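PDB 6W6M: type IV pilus secretin PilQ family protein from Vibrio cholerae, which probably forms a gated outer-membrane channel for the type IV competence pilus, as a secretin assembled from fourteen copies of the chain. Local coordinates for residues E336-R341 / R549-Q554; S384-A389 / S410-E415; W342-T347 / T403-E408. All coordinates share one frame; numbering follows the deposited sequence.

Contact 1 of 3, residues E336-R341 / R549-Q554; sequences EELGVR and RRTYEQ
Glu336 and Glu553 exchange a pair of backbone hydrogen bonds, and Leu338 and Thr551 exchange another, so that four N-H groups and four carbonyls tie 336-341 to 549-554. The straightest is Leu338 N to Thr551 O at 3.0 Å, with 168° at the hydrogen and the donor in the carbonyl plane. The return bond, Thr551 N to Leu338 O, is 3.1 Å long. Between these pairs Glu337 faces Tyr552 as a non-hydrogen-bonded pair.

Arg550 CG passes beside Leu338 O. The first torsion of Arg550 turns CG away from its own amide nitrogen (chi1 173°), and beyond it the chain bends so that the guanidinium leaves the strand pair. Its NH2 makes a salt bridge to Asp533 and its NH1 a hydrogen bond to Ala383 O. The Glu337 side chain runs alongside in the same direction, its carboxylate plane 39° from that of the guanidinium and OE2 4.7 Å from Arg550 NE, not in contact with it. Glu337 CG also meets the edge of the Tyr552 ring, 4.2 Å from CD1.

Leu338 and Thr551 lie side by side on the other face, with Leu338 CB 3.3 Å from Thr551 OG1. Glu336 and Glu553 share that face. This is a regular antiparallel beta pairing, in which the last strand of the chain joins strand 320-347 in the beta-barrel wall of the secretin fold.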
ATOM      1  N   GLU A 336       5.340  -3.647 -66.146  1.00 77.93           N
ATOM      2  CA  GLU A 336       5.281  -4.512 -67.319  1.00 77.93           C
ATOM      3  C   GLU A 336       5.857  -5.896 -67.036  1.00 77.93           C
ATOM      4  O   GLU A 336       6.916  -6.028 -66.418  1.00 77.93           O
ATOM      5  CB  GLU A 336       6.025  -3.886 -68.472  1.00 77.93           C
ATOM      6  CG  GLU A 336       5.953  -4.676 -69.738  1.00 77.93           C
ATOM      7  CD  GLU A 336       6.667  -3.989 -70.865  1.00 77.93           C
ATOM      8  OE1 GLU A 336       7.243  -2.909 -70.620  1.00 77.93           O
ATOM      9  OE2 GLU A 336       6.658  -4.521 -71.994  1.00 77.93           O
ATOM     10  N   GLU A 337       5.169  -6.926 -67.522  1.00 79.75           N
ATOM     11  CA  GLU A 337       5.601  -8.307 -67.316  1.00 79.75           C
ATOM     12  C   GLU A 337       5.345  -9.213 -68.525  1.00 79.75           C
ATOM     13  O   GLU A 337       4.292  -9.147 -69.150  1.00 79.75           O
ATOM     14  CB  GLU A 337       4.911  -8.883 -66.082  1.00 79.75           C
ATOM     15  CG  GLU A 337       5.476 -10.211 -65.616  1.00 79.75           C
ATOM     16  CD  GLU A 337       4.769 -10.739 -64.386  1.00 79.75           C
ATOM     17  OE1 GLU A 337       3.658 -10.255 -64.086  1.00 79.75           O
ATOM     18  OE2 GLU A 337       5.322 -11.640 -63.719  1.00 79.75           O
ATOM     19  N   LEU A 338       6.320 -10.061 -68.839  1.00 77.43           N
ATOM     20  CA  LEU A 338       6.241 -11.005 -69.951  1.00 77.43           C
ATOM     21  C   LEU A 338       6.572 -12.421 -69.490  1.00 77.43           C
ATOM     22  O   LEU A 338       7.530 -12.628 -68.750  1.00 77.43           O
ATOM     23  CB  LEU A 338       7.207 -10.622 -71.071  1.00 77.43           C
ATOM     24  CG  LEU A 338       7.031  -9.328 -71.856  1.00 77.43           C
ATOM     25  CD1 LEU A 338       8.184  -9.119 -72.790  1.00 77.43           C
ATOM     26  CD2 LEU A 338       5.742  -9.296 -72.624  1.00 77.43           C
ATOM     27  N   GLY A 339       5.816 -13.412 -69.956  1.00 79.31           N
ATOM     28  CA  GLY A 339       6.052 -14.775 -69.512  1.00 79.31           C
ATOM     29  C   GLY A 339       5.687 -15.801 -70.558  1.00 79.31           C
ATOM     30  O   GLY A 339       4.890 -15.532 -71.461  1.00 79.31           O
ATOM     31  N   VAL A 340       6.261 -17.000 -70.422  1.00 80.30           N
ATOM     32  CA  VAL A 340       6.132 -18.055 -71.423  1.00 80.30           C
ATOM     33  C   VAL A 340       5.988 -19.418 -70.760  1.00 80.30           C
ATOM     34  O   VAL A 340       6.648 -19.730 -69.766  1.00 80.30           O
ATOM     35  CB  VAL A 340       7.329 -18.061 -72.397  1.00 80.30           C
ATOM     36  CG1 VAL A 340       7.238 -19.222 -73.337  1.00 80.30           C
ATOM     37  CG2 VAL A 340       7.363 -16.791 -73.195  1.00 80.30           C
ATOM     38  N   ARG A 341       5.145 -20.258 -71.354  1.00 85.05           N
ATOM     39  CA  ARG A 341       4.864 -21.579 -70.798  1.00 85.05           C
ATOM     40  C   ARG A 341       4.796 -22.565 -71.957  1.00 85.05           C
ATOM     41  O   ARG A 341       3.872 -22.480 -72.764  1.00 85.05           O
ATOM     42  CB  ARG A 341       3.550 -21.541 -70.030  1.00 85.05           C
ATOM     43  CG  ARG A 341       3.532 -22.300 -68.741  1.00 85.05           C
ATOM     44  CD  ARG A 341       2.501 -21.720 -67.813  1.00 85.05           C
ATOM     45  NE  ARG A 341       1.180 -21.669 -68.416  1.00 85.05           N
ATOM     46  CZ  ARG A 341       0.141 -22.381 -67.999  1.00 85.05           C
ATOM     47  NH1 ARG A 341       0.269 -23.197 -66.967  1.00 85.05           N
ATOM     48  NH2 ARG A 341      -1.028 -22.271 -68.610  1.00 85.05           N
ATOM     49  N   ARG A 549      12.346 -17.231 -71.031  1.00 82.47           N
ATOM     50  CA  ARG A 549      12.617 -16.304 -69.939  1.00 82.47           C
ATOM     51  C   ARG A 549      11.348 -15.566 -69.557  1.00 82.47           C
ATOM     52  O   ARG A 549      10.463 -15.345 -70.385  1.00 82.47           O
ATOM     53  CB  ARG A 549      13.706 -15.309 -70.323  1.00 82.47           C
ATOM     54  CG  ARG A 549      13.255 -14.261 -71.282  1.00 82.47           C
ATOM     55  CD  ARG A 549      14.417 -13.573 -71.913  1.00 82.47           C
ATOM     56  NE  ARG A 549      13.975 -12.578 -72.872  1.00 82.47           N
ATOM     57  CZ  ARG A 549      14.747 -12.060 -73.816  1.00 82.47           C
ATOM     58  NH1 ARG A 549      16.004 -12.448 -73.936  1.00 82.47           N
ATOM     59  NH2 ARG A 549      14.255 -11.158 -74.645  1.00 82.47           N
ATOM     60  N   ARG A 550      11.280 -15.169 -68.289  1.00 78.68           N
ATOM     61  CA  ARG A 550      10.267 -14.243 -67.805  1.00 78.68           C
ATOM     62  C   ARG A 550      10.953 -12.967 -67.360  1.00 78.68           C
ATOM     63  O   ARG A 550      12.003 -13.018 -66.713  1.00 78.68           O
ATOM     64  CB  ARG A 550       9.457 -14.830 -66.654  1.00 78.68           C
ATOM     65  CG  ARG A 550       8.513 -13.836 -66.029  1.00 78.68           C
ATOM     66  CD  ARG A 550       7.564 -14.505 -65.076  1.00 78.68           C
ATOM     67  NE  ARG A 550       8.271 -15.246 -64.047  1.00 78.68           N
ATOM     68  CZ  ARG A 550       7.704 -16.137 -63.248  1.00 78.68           C
ATOM     69  NH1 ARG A 550       6.417 -16.408 -63.360  1.00 78.68           N
ATOM     70  NH2 ARG A 550       8.430 -16.761 -62.339  1.00 78.68           N
ATOM     71  N   THR A 551      10.357 -11.836 -67.715  1.00 76.75           N
ATOM     72  CA  THR A 551      10.907 -10.508 -67.504  1.00 76.75           C
ATOM     73  C   THR A 551       9.898  -9.629 -66.774  1.00 76.75           C
ATOM     74  O   THR A 551       8.706  -9.626 -67.097  1.00 76.75           O
ATOM     75  CB  THR A 551      11.291  -9.880 -68.847  1.00 76.75           C
ATOM     76  OG1 THR A 551      10.138  -9.802 -69.687  1.00 76.75           O
ATOM     77  CG2 THR A 551      12.370 -10.671 -69.542  1.00 76.75           C
ATOM     78  N   TYR A 552      10.389  -8.872 -65.792  1.00 76.25           N
ATOM     79  CA  TYR A 552       9.549  -8.029 -64.950  1.00 76.25           C
ATOM     80  C   TYR A 552      10.206  -6.669 -64.798  1.00 76.25           C
ATOM     81  O   TYR A 552      11.421  -6.599 -64.611  1.00 76.25           O
ATOM     82  CB  TYR A 552       9.351  -8.683 -63.585  1.00 76.25           C
ATOM     83  CG  TYR A 552       8.577  -7.857 -62.598  1.00 76.25           C
ATOM     84  CD1 TYR A 552       7.197  -7.747 -62.680  1.00 76.25           C
ATOM     85  CD2 TYR A 552       9.224  -7.167 -61.594  1.00 76.25           C
ATOM     86  CE1 TYR A 552       6.490  -6.992 -61.786  1.00 76.25           C
ATOM     87  CE2 TYR A 552       8.526  -6.404 -60.700  1.00 76.25           C
ATOM     88  CZ  TYR A 552       7.160  -6.321 -60.797  1.00 76.25           C
ATOM     89  OH  TYR A 552       6.463  -5.557 -59.897  1.00 76.25           O
ATOM     90  N   GLU A 553       9.422  -5.599 -64.871  1.00 76.21           N
ATOM     91  CA  GLU A 553       9.972  -4.257 -64.746  1.00 76.21           C
ATOM     92  C   GLU A 553       8.961  -3.292 -64.147  1.00 76.21           C
ATOM     93  O   GLU A 553       7.797  -3.267 -64.554  1.00 76.21           O
ATOM     94  CB  GLU A 553      10.425  -3.742 -66.089  1.00 76.21           C
ATOM     95  CG  GLU A 553      11.064  -2.400 -66.016  1.00 76.21           C
ATOM     96  CD  GLU A 553      11.549  -1.931 -67.359  1.00 76.21           C
ATOM     97  OE1 GLU A 553      11.339  -2.663 -68.347  1.00 76.21           O
ATOM     98  OE2 GLU A 553      12.147  -0.837 -67.428  1.00 76.21           O
ATOM     99  N   GLN A 554       9.411  -2.475 -63.196  1.00 74.51           N
ATOM    100  CA  GLN A 554       8.502  -1.589 -62.483  1.00 74.51           C
ATOM    101  C   GLN A 554       9.183  -0.266 -62.167  1.00 74.51           C
ATOM    102  O   GLN A 554      10.399  -0.209 -62.003  1.00 74.51           O
ATOM    103  CB  GLN A 554       8.010  -2.245 -61.201  1.00 74.51           C
ATOM    104  CG  GLN A 554       6.968  -1.460 -60.488  1.00 74.51           C
ATOM    105  CD  GLN A 554       6.400  -2.219 -59.333  1.00 74.51           C
ATOM    106  OE1 GLN A 554       6.731  -3.382 -59.122  1.00 74.51           O
ATOM    107  NE2 GLN A 554       5.554  -1.561 -58.555  1.00 74.51           N
TER

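Contact 2 of 3, residues S384-A389 / S410-E415; sequences STSANA and SALQNE
Ser410 OG receives the backbone N-H of Ser384 at 3.2 Å, with 154° at the hydrogen. Ser384 CB comes almost as near that hydroxyl oxygen, 3.3 Å from OG, so the serine side chain meets both the amide and the first side-chain carbon of its partner. What places the oxygen there is its torsion: at chi1 64°, OG of Ser410 is flanked by its own backbone N and carbonyl carbon.

Farther along the strand the loop folds over Leu412, and a leucine side chain now packs against polar and apolar parts of the loop. The two methyls of this leucine divide the work. CD2 rests 3.6 Å from both CB and OG of Ser386, while CD1 reaches the other limb of the loop and lies 3.3 Å from Asn388 O. Ala389 closes the loop against the root of the same side chain, its CB 4.3 Å from Leu412 CB, and its CA makes a CA-H...O contact of 3.3 Å with Ala411 O.

Within the loop, Ser386 OG lies 2.7 Å from Thr385 O, above the carbonyl plane, and is also within weak hydrogen-bonding reach of Glu337 OE1, so its one proton can serve only one of them at a time. The Glu337 carboxylate accepts further weak bonds from Ser384 OG and Thr385 N. The loop thus bridges strands 380-382 and 390-397 while lying across strand 404-429, next to strand 320-347; beyond it, Gln413 to Glu415 pair antiparallel with a strand of a neighbouring subunit, which continues the sheet.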
ATOM      1  N   SER A 384       3.560 -15.247 -66.695  1.00 83.29           N
ATOM      2  CA  SER A 384       3.362 -13.953 -66.056  1.00 83.29           C
ATOM      3  C   SER A 384       2.344 -14.073 -64.932  1.00 83.29           C
ATOM      4  O   SER A 384       1.182 -14.408 -65.165  1.00 83.29           O
ATOM      5  CB  SER A 384       2.896 -12.926 -67.082  1.00 83.29           C
ATOM      6  OG  SER A 384       2.237 -11.849 -66.455  1.00 83.29           O
ATOM      7  N   THR A 385       2.783 -13.785 -63.713  1.00 87.91           N
ATOM      8  CA  THR A 385       1.993 -14.013 -62.507  1.00 87.91           C
ATOM      9  C   THR A 385       1.298 -12.717 -62.107  1.00 87.91           C
ATOM     10  O   THR A 385       1.888 -11.866 -61.436  1.00 87.91           O
ATOM     11  CB  THR A 385       2.878 -14.530 -61.378  1.00 87.91           C
ATOM     12  OG1 THR A 385       3.912 -13.576 -61.107  1.00 87.91           O
ATOM     13  CG2 THR A 385       3.503 -15.862 -61.759  1.00 87.91           C
ATOM     14  N   SER A 386       0.042 -12.579 -62.505  1.00 87.92           N
ATOM     15  CA  SER A 386      -0.776 -11.414 -62.183  1.00 87.92           C
ATOM     16  C   SER A 386      -2.230 -11.827 -62.347  1.00 87.92           C
ATOM     17  O   SER A 386      -2.533 -12.961 -62.727  1.00 87.92           O
ATOM     18  CB  SER A 386      -0.437 -10.217 -63.068  1.00 87.92           C
ATOM     19  OG  SER A 386       0.938  -9.904 -63.001  1.00 87.92           O
ATOM     20  N   ALA A 387      -3.133 -10.898 -62.052  1.00 89.09           N
ATOM     21  CA  ALA A 387      -4.558 -11.163 -62.183  1.00 89.09           C
ATOM     22  C   ALA A 387      -5.164 -10.588 -63.454  1.00 89.09           C
ATOM     23  O   ALA A 387      -6.276 -10.979 -63.824  1.00 89.09           O
ATOM     24  CB  ALA A 387      -5.313 -10.610 -60.969  1.00 89.09           C
ATOM     25  N   ASN A 388      -4.466  -9.674 -64.124  1.00 86.41           N
ATOM     26  CA  ASN A 388      -4.949  -9.040 -65.339  1.00 86.41           C
ATOM     27  C   ASN A 388      -4.105  -9.392 -66.554  1.00 86.41           C
ATOM     28  O   ASN A 388      -4.152  -8.679 -67.558  1.00 86.41           O
ATOM     29  CB  ASN A 388      -4.987  -7.523 -65.162  1.00 86.41           C
ATOM     30  CG  ASN A 388      -5.616  -7.106 -63.859  1.00 86.41           C
ATOM     31  OD1 ASN A 388      -5.146  -6.185 -63.202  1.00 86.41           O
ATOM     32  ND2 ASN A 388      -6.687  -7.781 -63.477  1.00 86.41           N
ATOM     33  N   ALA A 389      -3.325 -10.462 -66.481  1.00 84.50           N
ATOM     34  CA  ALA A 389      -2.448 -10.810 -67.585  1.00 84.50           C
ATOM     35  C   ALA A 389      -3.223 -11.510 -68.692  1.00 84.50           C
ATOM     36  O   ALA A 389      -4.099 -12.338 -68.437  1.00 84.50           O
ATOM     37  CB  ALA A 389      -1.311 -11.702 -67.098  1.00 84.50           C
ATOM     38  N   SER A 410       2.160 -14.927 -72.419  1.00 78.53           N
ATOM     39  CA  SER A 410       1.320 -14.071 -71.594  1.00 78.53           C
ATOM     40  C   SER A 410       2.044 -12.771 -71.290  1.00 78.53           C
ATOM     41  O   SER A 410       3.273 -12.721 -71.259  1.00 78.53           O
ATOM     42  CB  SER A 410       0.905 -14.762 -70.297  1.00 78.53           C
ATOM     43  OG  SER A 410       2.032 -15.029 -69.494  1.00 78.53           O
ATOM     44  N   ALA A 411       1.262 -11.722 -71.053  1.00 77.39           N
ATOM     45  CA  ALA A 411       1.802 -10.376 -70.950  1.00 77.39           C
ATOM     46  C   ALA A 411       0.905  -9.517 -70.074  1.00 77.39           C
ATOM     47  O   ALA A 411      -0.250  -9.857 -69.806  1.00 77.39           O
ATOM     48  CB  ALA A 411       1.961  -9.747 -72.327  1.00 77.39           C
ATOM     49  N   LEU A 412       1.461  -8.390 -69.621  1.00 80.26           N
ATOM     50  CA  LEU A 412       0.699  -7.378 -68.897  1.00 80.26           C
ATOM     51  C   LEU A 412       1.467  -6.068 -68.905  1.00 80.26           C
ATOM     52  O   LEU A 412       2.696  -6.074 -68.881  1.00 80.26           O
ATOM     53  CB  LEU A 412       0.425  -7.804 -67.454  1.00 80.26           C
ATOM     54  CG  LEU A 412      -0.305  -6.803 -66.562  1.00 80.26           C
ATOM     55  CD1 LEU A 412      -1.686  -6.532 -67.094  1.00 80.26           C
ATOM     56  CD2 LEU A 412      -0.385  -7.323 -65.154  1.00 80.26           C
ATOM     57  N   GLN A 413       0.763  -4.934 -68.962  1.00 79.26           N
ATOM     58  CA  GLN A 413       1.390  -3.613 -68.911  1.00 79.26           C
ATOM     59  C   GLN A 413       0.426  -2.538 -68.397  1.00 79.26           C
ATOM     60  O   GLN A 413      -0.533  -2.211 -69.088  1.00 79.26           O
ATOM     61  CB  GLN A 413       1.895  -3.209 -70.293  1.00 79.26           C
ATOM     62  CG  GLN A 413       2.686  -1.912 -70.288  1.00 79.26           C
ATOM     63  CD  GLN A 413       3.322  -1.613 -71.627  1.00 79.26           C
ATOM     64  OE1 GLN A 413       3.254  -2.418 -72.551  1.00 79.26           O
ATOM     65  NE2 GLN A 413       3.942  -0.445 -71.739  1.00 79.26           N
ATOM     66  N   ASN A 414       0.658  -1.974 -67.208  1.00 77.92           N
ATOM     67  CA  ASN A 414      -0.262  -0.947 -66.737  1.00 77.92           C
ATOM     68  C   ASN A 414       0.481   0.274 -66.222  1.00 77.92           C
ATOM     69  O   ASN A 414       1.710   0.298 -66.155  1.00 77.92           O
ATOM     70  CB  ASN A 414      -1.223  -1.472 -65.673  1.00 77.92           C
ATOM     71  CG  ASN A 414      -0.562  -1.753 -64.379  1.00 77.92           C
ATOM     72  OD1 ASN A 414       0.593  -2.148 -64.336  1.00 77.92           O
ATOM     73  ND2 ASN A 414      -1.295  -1.567 -63.296  1.00 77.92           N
ATOM     74  N   GLU A 415      -0.294   1.291 -65.869  1.00 76.89           N
ATOM     75  CA  GLU A 415       0.193   2.650 -65.719  1.00 76.89           C
ATOM     76  C   GLU A 415      -0.814   3.473 -64.929  1.00 76.89           C
ATOM     77  O   GLU A 415      -2.020   3.269 -65.048  1.00 76.89           O
ATOM     78  CB  GLU A 415       0.439   3.247 -67.092  1.00 76.89           C
ATOM     79  CG  GLU A 415       0.255   4.718 -67.190  1.00 76.89           C
ATOM     80  CD  GLU A 415       0.492   5.215 -68.591  1.00 76.89           C
ATOM     81  OE1 GLU A 415       0.131   4.492 -69.540  1.00 76.89           O
ATOM     82  OE2 GLU A 415       1.050   6.322 -68.748  1.00 76.89           O
TER

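Contact 3 of 3, residues W342-T347 / T403-E408; sequences WGVMST and TLLDLE
Trp342 meets Leu407 across an antiparallel strand pair of the secretin beta-sheet, where strands 320-347 and 404-429 run in opposite directions, their local axes 4.7 Å apart. The side chain begins at CB, which lies 3.2 Å from Asp406 O and 3.5 Å from Leu407 CD1. At the next step CG is 4.0 Å from the same leucine methyl, and ring atom CD1 of Trp342 is just as near to it. From there the ring leads away from 403-408, and NE1 makes a weak hydrogen bond to Leu547 O. The turn starts at the first torsion (chi1 64°), which tucks CG in over the main chain of Trp342 and so sends the ring off above its own strand. Leu407 leans its CD1 back towards the tryptophan, and the two side chains pass each other at a slant.

Val344 and Leu405 project from this same face as a non-hydrogen-bonded pair. Met345, Leu404 and Asp406 project from the reverse face, where Phe377 of helix 374-377 packs on all three. Gly343 brings no side chain to that face opposite Asp406. On the same side a neighbouring subunit sets Leu366 against Leu404 and Ile357 against Asp406.

Backbone bonds fix the register. Gly343 and Asp406 exchange two, and that from Asp406 N to Gly343 O is nearly straight, with 174° at the hydrogen. Met345 and Leu404 form the other hydrogen-bonded pair, in which Leu404 N reaches Met345 O at 2.9 Å.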
ATOM      1  N   TRP A 342       5.745 -23.492 -72.062  1.00 85.24           N
ATOM      2  CA  TRP A 342       5.654 -24.449 -73.160  1.00 85.24           C
ATOM      3  C   TRP A 342       6.094 -25.838 -72.738  1.00 85.24           C
ATOM      4  O   TRP A 342       6.825 -26.019 -71.763  1.00 85.24           O
ATOM      5  CB  TRP A 342       6.447 -24.011 -74.395  1.00 85.24           C
ATOM      6  CG  TRP A 342       7.921 -23.910 -74.248  1.00 85.24           C
ATOM      7  CD1 TRP A 342       8.635 -22.778 -74.056  1.00 85.24           C
ATOM      8  CD2 TRP A 342       8.872 -24.974 -74.336  1.00 85.24           C
ATOM      9  NE1 TRP A 342       9.968 -23.062 -73.997  1.00 85.24           N
ATOM     10  CE2 TRP A 342      10.143 -24.408 -74.167  1.00 85.24           C
ATOM     11  CE3 TRP A 342       8.772 -26.353 -74.535  1.00 85.24           C
ATOM     12  CZ2 TRP A 342      11.311 -25.171 -74.187  1.00 85.24           C
ATOM     13  CZ3 TRP A 342       9.929 -27.109 -74.554  1.00 85.24           C
ATOM     14  CH2 TRP A 342      11.179 -26.517 -74.379  1.00 85.24           C
ATOM     15  N   GLY A 343       5.644 -26.820 -73.517  1.00 89.08           N
ATOM     16  CA  GLY A 343       5.916 -28.214 -73.215  1.00 89.08           C
ATOM     17  C   GLY A 343       5.893 -29.085 -74.451  1.00 89.08           C
ATOM     18  O   GLY A 343       5.285 -28.735 -75.468  1.00 89.08           O
ATOM     19  N   VAL A 344       6.556 -30.236 -74.358  1.00 91.17           N
ATOM     20  CA  VAL A 344       6.629 -31.196 -75.449  1.00 91.17           C
ATOM     21  C   VAL A 344       6.418 -32.595 -74.887  1.00 91.17           C
ATOM     22  O   VAL A 344       6.580 -32.843 -73.693  1.00 91.17           O
ATOM     23  CB  VAL A 344       7.966 -31.120 -76.210  1.00 91.17           C
ATOM     24  CG1 VAL A 344       8.051 -32.209 -77.252  1.00 91.17           C
ATOM     25  CG2 VAL A 344       8.126 -29.775 -76.856  1.00 91.17           C
ATOM     26  N   MET A 345       6.035 -33.516 -75.767  1.00 96.42           N
ATOM     27  CA  MET A 345       5.792 -34.893 -75.342  1.00 96.42           C
ATOM     28  C   MET A 345       5.847 -35.785 -76.567  1.00 96.42           C
ATOM     29  O   MET A 345       5.009 -35.645 -77.458  1.00 96.42           O
ATOM     30  CB  MET A 345       4.437 -34.995 -74.652  1.00 96.42           C
ATOM     31  CG  MET A 345       4.099 -36.344 -74.107  1.00 96.42           C
ATOM     32  SD  MET A 345       2.536 -36.306 -73.221  1.00 96.42           S
ATOM     33  CE  MET A 345       3.021 -35.567 -71.673  1.00 96.42           C
ATOM     34  N   SER A 346       6.815 -36.691 -76.631  1.00 96.90           N
ATOM     35  CA  SER A 346       6.957 -37.480 -77.843  1.00 96.90           C
ATOM     36  C   SER A 346       7.418 -38.887 -77.505  1.00 96.90           C
ATOM     37  O   SER A 346       8.080 -39.119 -76.495  1.00 96.90           O
ATOM     38  CB  SER A 346       7.933 -36.823 -78.815  1.00 96.90           C
ATOM     39  OG  SER A 346       9.229 -36.774 -78.263  1.00 96.90           O
ATOM     40  N   THR A 347       7.070 -39.827 -78.376  1.00 99.40           N
ATOM     41  CA  THR A 347       7.470 -41.219 -78.216  1.00 99.40           C
ATOM     42  C   THR A 347       7.892 -41.762 -79.574  1.00 99.40           C
ATOM     43  O   THR A 347       7.514 -41.227 -80.616  1.00 99.40           O
ATOM     44  CB  THR A 347       6.348 -42.078 -77.618  1.00 99.40           C
ATOM     45  OG1 THR A 347       5.203 -42.018 -78.470  1.00 99.40           O
ATOM     46  CG2 THR A 347       5.960 -41.569 -76.260  1.00 99.40           C
ATOM     47  N   THR A 403       3.110 -37.557 -80.827  1.00102.12           N
ATOM     48  CA  THR A 403       3.694 -36.246 -80.584  1.00102.12           C
ATOM     49  C   THR A 403       2.646 -35.236 -80.130  1.00102.12           C
ATOM     50  O   THR A 403       1.520 -35.208 -80.628  1.00102.12           O
ATOM     51  CB  THR A 403       4.384 -35.748 -81.851  1.00102.12           C
ATOM     52  OG1 THR A 403       5.432 -36.660 -82.203  1.00102.12           O
ATOM     53  CG2 THR A 403       4.969 -34.361 -81.648  1.00102.12           C
ATOM     54  N   LEU A 404       3.034 -34.396 -79.171  1.00 96.08           N
ATOM     55  CA  LEU A 404       2.225 -33.279 -78.704  1.00 96.08           C
ATOM     56  C   LEU A 404       3.161 -32.132 -78.363  1.00 96.08           C
ATOM     57  O   LEU A 404       4.230 -32.357 -77.794  1.00 96.08           O
ATOM     58  CB  LEU A 404       1.389 -33.669 -77.480  1.00 96.08           C
ATOM     59  CG  LEU A 404       0.342 -32.686 -76.965  1.00 96.08           C
ATOM     60  CD1 LEU A 404      -0.834 -33.435 -76.391  1.00 96.08           C
ATOM     61  CD2 LEU A 404       0.905 -31.781 -75.912  1.00 96.08           C
ATOM     62  N   LEU A 405       2.763 -30.912 -78.719  1.00 92.97           N
ATOM     63  CA  LEU A 405       3.554 -29.760 -78.307  1.00 92.97           C
ATOM     64  C   LEU A 405       2.654 -28.553 -78.084  1.00 92.97           C
ATOM     65  O   LEU A 405       1.775 -28.268 -78.898  1.00 92.97           O
ATOM     66  CB  LEU A 405       4.651 -29.444 -79.327  1.00 92.97           C
ATOM     67  CG  LEU A 405       5.723 -28.403 -79.046  1.00 92.97           C
ATOM     68  CD1 LEU A 405       7.043 -28.791 -79.701  1.00 92.97           C
ATOM     69  CD2 LEU A 405       5.257 -27.044 -79.542  1.00 92.97           C
ATOM     70  N   ASP A 406       2.895 -27.845 -76.976  1.00 91.34           N
ATOM     71  CA  ASP A 406       2.098 -26.702 -76.545  1.00 91.34           C
ATOM     72  C   ASP A 406       2.981 -25.485 -76.307  1.00 91.34           C
ATOM     73  O   ASP A 406       4.093 -25.611 -75.785  1.00 91.34           O
ATOM     74  CB  ASP A 406       1.359 -27.012 -75.254  1.00 91.34           C
ATOM     75  CG  ASP A 406       0.242 -27.990 -75.444  1.00 91.34           C
ATOM     76  OD1 ASP A 406       0.269 -28.739 -76.435  1.00 91.34           O
ATOM     77  OD2 ASP A 406      -0.676 -28.002 -74.608  1.00 91.34           O
ATOM     78  N   LEU A 407       2.455 -24.299 -76.636  1.00 84.27           N
ATOM     79  CA  LEU A 407       3.183 -23.051 -76.421  1.00 84.27           C
ATOM     80  C   LEU A 407       2.225 -21.917 -76.092  1.00 84.27           C
ATOM     81  O   LEU A 407       1.380 -21.581 -76.917  1.00 84.27           O
ATOM     82  CB  LEU A 407       4.007 -22.679 -77.654  1.00 84.27           C
ATOM     83  CG  LEU A 407       4.778 -21.358 -77.625  1.00 84.27           C
ATOM     84  CD1 LEU A 407       5.827 -21.363 -76.542  1.00 84.27           C
ATOM     85  CD2 LEU A 407       5.429 -21.089 -78.959  1.00 84.27           C
ATOM     86  N   GLU A 408       2.392 -21.291 -74.923  1.00 82.91           N
ATOM     87  CA  GLU A 408       1.548 -20.184 -74.485  1.00 82.91           C
ATOM     88  C   GLU A 408       2.390 -18.971 -74.122  1.00 82.91           C
ATOM     89  O   GLU A 408       3.412 -19.100 -73.444  1.00 82.91           O
ATOM     90  CB  GLU A 408       0.698 -20.579 -73.285  1.00 82.91           C
ATOM     91  CG  GLU A 408      -0.248 -19.493 -72.835  1.00 82.91           C
ATOM     92  CD  GLU A 408      -1.118 -19.918 -71.674  1.00 82.91           C
ATOM     93  OE1 GLU A 408      -0.956 -21.054 -71.193  1.00 82.91           O
ATOM     94  OE2 GLU A 408      -1.960 -19.112 -71.225  1.00 82.91           O
TER

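Contacts 1 and 3 both lie on strand 320-347, about 22 Å apart between centres, and each joins it by four backbone hydrogen bonds to a different partner strand. Contact 2 is less regular: a loop lies on strand 404-429, held by one side-chain-accepted bond and by packing round a leucine. All three are partly buried, mixing covered and exposed residues. Charged groups mark contact 1, leucines and a tryptophan contact 3, small hydroxyls contact 2. Contacts 1 and 2 meet closely, Gly339 N lying 2.9 Å from Ser410 O, whereas contact 3 joins contact 1 through the salt bridge from Arg341 to Glu408. All three touch neighbouring subunits, contact 1 through Arg341 and Arg550.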